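PDB 7D3U: monovalent Na+/H+ antiporter subunit D from Dietzia sp. DQ12-45-1b, which forms part of the multi-subunit Mrp sodium/proton antiporter complex and, like the antiporter-type membrane subunits of complex I, probably takes part in moving ions across the membrane. Local coordinates for residues V13-A18 and V113-A118. Residues are numbered along the deposited sequence; the frame is centred on the assembly and turned at random.
Sequences VPLLTA and VLLVTA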
loop_
_atom_site.group_PDB
_atom_site.type_symbol
_atom_site.label_atom_id
_atom_site.label_comp_id
_atom_site.label_asym_id
_atom_site.label_seq_id
_atom_site.Cartn_x
_atom_site.Cartn_y
_atom_site.Cartn_z
ATOM N N VAL A 13 -17.207 -13.453 13.253
ATOM C CA VAL A 13 -16.737 -13.260 14.623
ATOM C C VAL A 13 -16.127 -11.869 14.778
ATOM O O VAL A 13 -16.467 -11.170 15.744
ATOM C CB VAL A 13 -15.751 -14.364 15.039
ATOM C CG1 VAL A 13 -14.898 -13.905 16.206
ATOM C CG2 VAL A 13 -16.503 -15.628 15.399
ATOM N N PRO A 14 -15.228 -11.408 13.882
ATOM C CA PRO A 14 -14.763 -10.019 13.988
ATOM C C PRO A 14 -15.892 -9.007 13.868
ATOM O O PRO A 14 -16.094 -8.194 14.776
ATOM C CB PRO A 14 -13.773 -9.895 12.827
ATOM C CG PRO A 14 -13.255 -11.261 12.654
ATOM C CD PRO A 14 -14.449 -12.141 12.866
ATOM N N LEU A 15 -16.642 -9.065 12.760
ATOM C CA LEU A 15 -17.713 -8.101 12.518
ATOM C C LEU A 15 -18.678 -8.013 13.689
ATOM O O LEU A 15 -19.243 -6.945 13.950
ATOM C CB LEU A 15 -18.480 -8.468 11.250
ATOM C CG LEU A 15 -17.810 -8.141 9.918
ATOM C CD1 LEU A 15 -18.792 -8.312 8.776
ATOM C CD2 LEU A 15 -17.250 -6.737 9.940
ATOM N N LEU A 16 -18.886 -9.118 14.404
ATOM C CA LEU A 16 -19.688 -9.066 15.619
ATOM C C LEU A 16 -18.929 -8.358 16.731
ATOM O O LEU A 16 -19.380 -7.330 17.250
ATOM C CB LEU A 16 -20.085 -10.477 16.050
ATOM C CG LEU A 16 -20.734 -10.602 17.429
ATOM C CD1 LEU A 16 -22.028 -9.817 17.481
ATOM C CD2 LEU A 16 -20.973 -12.059 17.777
ATOM N N THR A 17 -17.754 -8.881 17.090
ATOM C CA THR A 17 -17.033 -8.345 18.239
ATOM C C THR A 17 -16.639 -6.895 18.012
ATOM O O THR A 17 -16.696 -6.079 18.939
ATOM C CB THR A 17 -15.801 -9.195 18.536
ATOM O OG1 THR A 17 -14.998 -9.301 17.357
ATOM C CG2 THR A 17 -16.216 -10.583 18.990
ATOM N N ALA A 18 -16.252 -6.547 16.783
ATOM C CA ALA A 18 -16.030 -5.144 16.455
ATOM C C ALA A 18 -17.269 -4.322 16.777
ATOM O O ALA A 18 -17.200 -3.336 17.519
ATOM C CB ALA A 18 -15.650 -4.999 14.982
ATOM N N VAL A 113 -9.367 -2.427 14.004
ATOM C CA VAL A 113 -8.476 -3.532 13.671
ATOM C C VAL A 113 -9.281 -4.791 13.378
ATOM O O VAL A 113 -8.980 -5.535 12.437
ATOM C CB VAL A 113 -7.457 -3.759 14.803
ATOM C CG1 VAL A 113 -6.726 -5.070 14.606
ATOM C CG2 VAL A 113 -6.473 -2.617 14.850
ATOM N N LEU A 114 -10.336 -5.034 14.157
ATOM C CA LEU A 114 -11.158 -6.215 13.925
ATOM C C LEU A 114 -11.940 -6.097 12.624
ATOM O O LEU A 114 -12.139 -7.094 11.923
ATOM C CB LEU A 114 -12.101 -6.434 15.105
ATOM C CG LEU A 114 -11.424 -6.995 16.351
ATOM C CD1 LEU A 114 -12.445 -7.317 17.422
ATOM C CD2 LEU A 114 -10.611 -8.220 15.997
ATOM N N LEU A 115 -12.379 -4.888 12.275
ATOM C CA LEU A 115 -13.081 -4.703 11.011
ATOM C C LEU A 115 -12.141 -4.883 9.825
ATOM O O LEU A 115 -12.523 -5.467 8.805
ATOM C CB LEU A 115 -13.743 -3.328 10.983
ATOM C CG LEU A 115 -15.019 -3.227 11.819
ATOM C CD1 LEU A 115 -15.102 -1.895 12.536
ATOM C CD2 LEU A 115 -16.235 -3.427 10.941
ATOM N N VAL A 116 -10.900 -4.405 9.947
ATOM C CA VAL A 116 -9.903 -4.645 8.907
ATOM C C VAL A 116 -9.621 -6.135 8.776
ATOM O O VAL A 116 -9.484 -6.662 7.666
ATOM C CB VAL A 116 -8.622 -3.846 9.204
ATOM C CG1 VAL A 116 -7.543 -4.180 8.205
ATOM C CG2 VAL A 116 -8.907 -2.364 9.165
ATOM N N THR A 117 -9.537 -6.839 9.906
ATOM C CA THR A 117 -9.311 -8.279 9.870
ATOM C C THR A 117 -10.471 -9.003 9.200
ATOM O O THR A 117 -10.259 -9.928 8.407
ATOM C CB THR A 117 -9.085 -8.802 11.288
ATOM O OG1 THR A 117 -7.927 -8.174 11.852
ATOM C CG2 THR A 117 -8.887 -10.301 11.292
ATOM N N ALA A 118 -11.704 -8.590 9.497
ATOM C CA ALA A 118 -12.864 -9.186 8.846
ATOM C C ALA A 118 -12.844 -8.931 7.346
ATOM O O ALA A 118 -13.143 -9.829 6.552
ATOM C CB ALA A 118 -14.150 -8.645 9.463
#
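Pro-14 and Ala-18 of helix 9-23 pack against Leu-114, Leu-115 and Ala-118 of helix 109-125 in a near-antiparallel, largely apolar contact between two predicted transmembrane helices. Over these short segments the axes approach to 8.1 Å and cross at -160°. An alanine sits at each end of the contact: CB of Ala-118 lies against CB of Pro-14 at 3.6 Å, while one helical turn further on CB of Ala-18 meets CB of Leu-114 at 3.8 Å and also touches the branch carbon CG of Leu-115. The proline comes to the facing helix with CB, which also lies 3.4 Å from the backbone O of Leu-114; that oxygen accepts the helical bond from the N of Ala-118. Helix 9-23 is kinked at Pro-14, whose N makes no bond to the preceding turn. Along one flank the two leucines cross at about a right angle, CD2 of Leu-15 against CD2 of Leu-115 at 3.6 Å, and the same methyl of Leu-15 also packs on CB of Ala-118. On Leu-114, CG lies anti to the carbonyl carbon (chi1 -75°), and CD1 extends to the side chain of Thr-17. The hydroxyl of Thr-17 turns back to its own helix, with OG1 near the carbonyl oxygens of Val-13 and Pro-14. Helix 28-49 adds Val-38 beside Thr-17 and Leu-114, and Thr-747 and Val-751 of the neighbouring subunit A pack on Leu-15 and Leu-115. No hydrogen bond joins the two segments; their association here rests on aliphatic packing, and even the Thr-17 hydroxyl, which lies at the contact, finds its polar neighbours within helix 9-23.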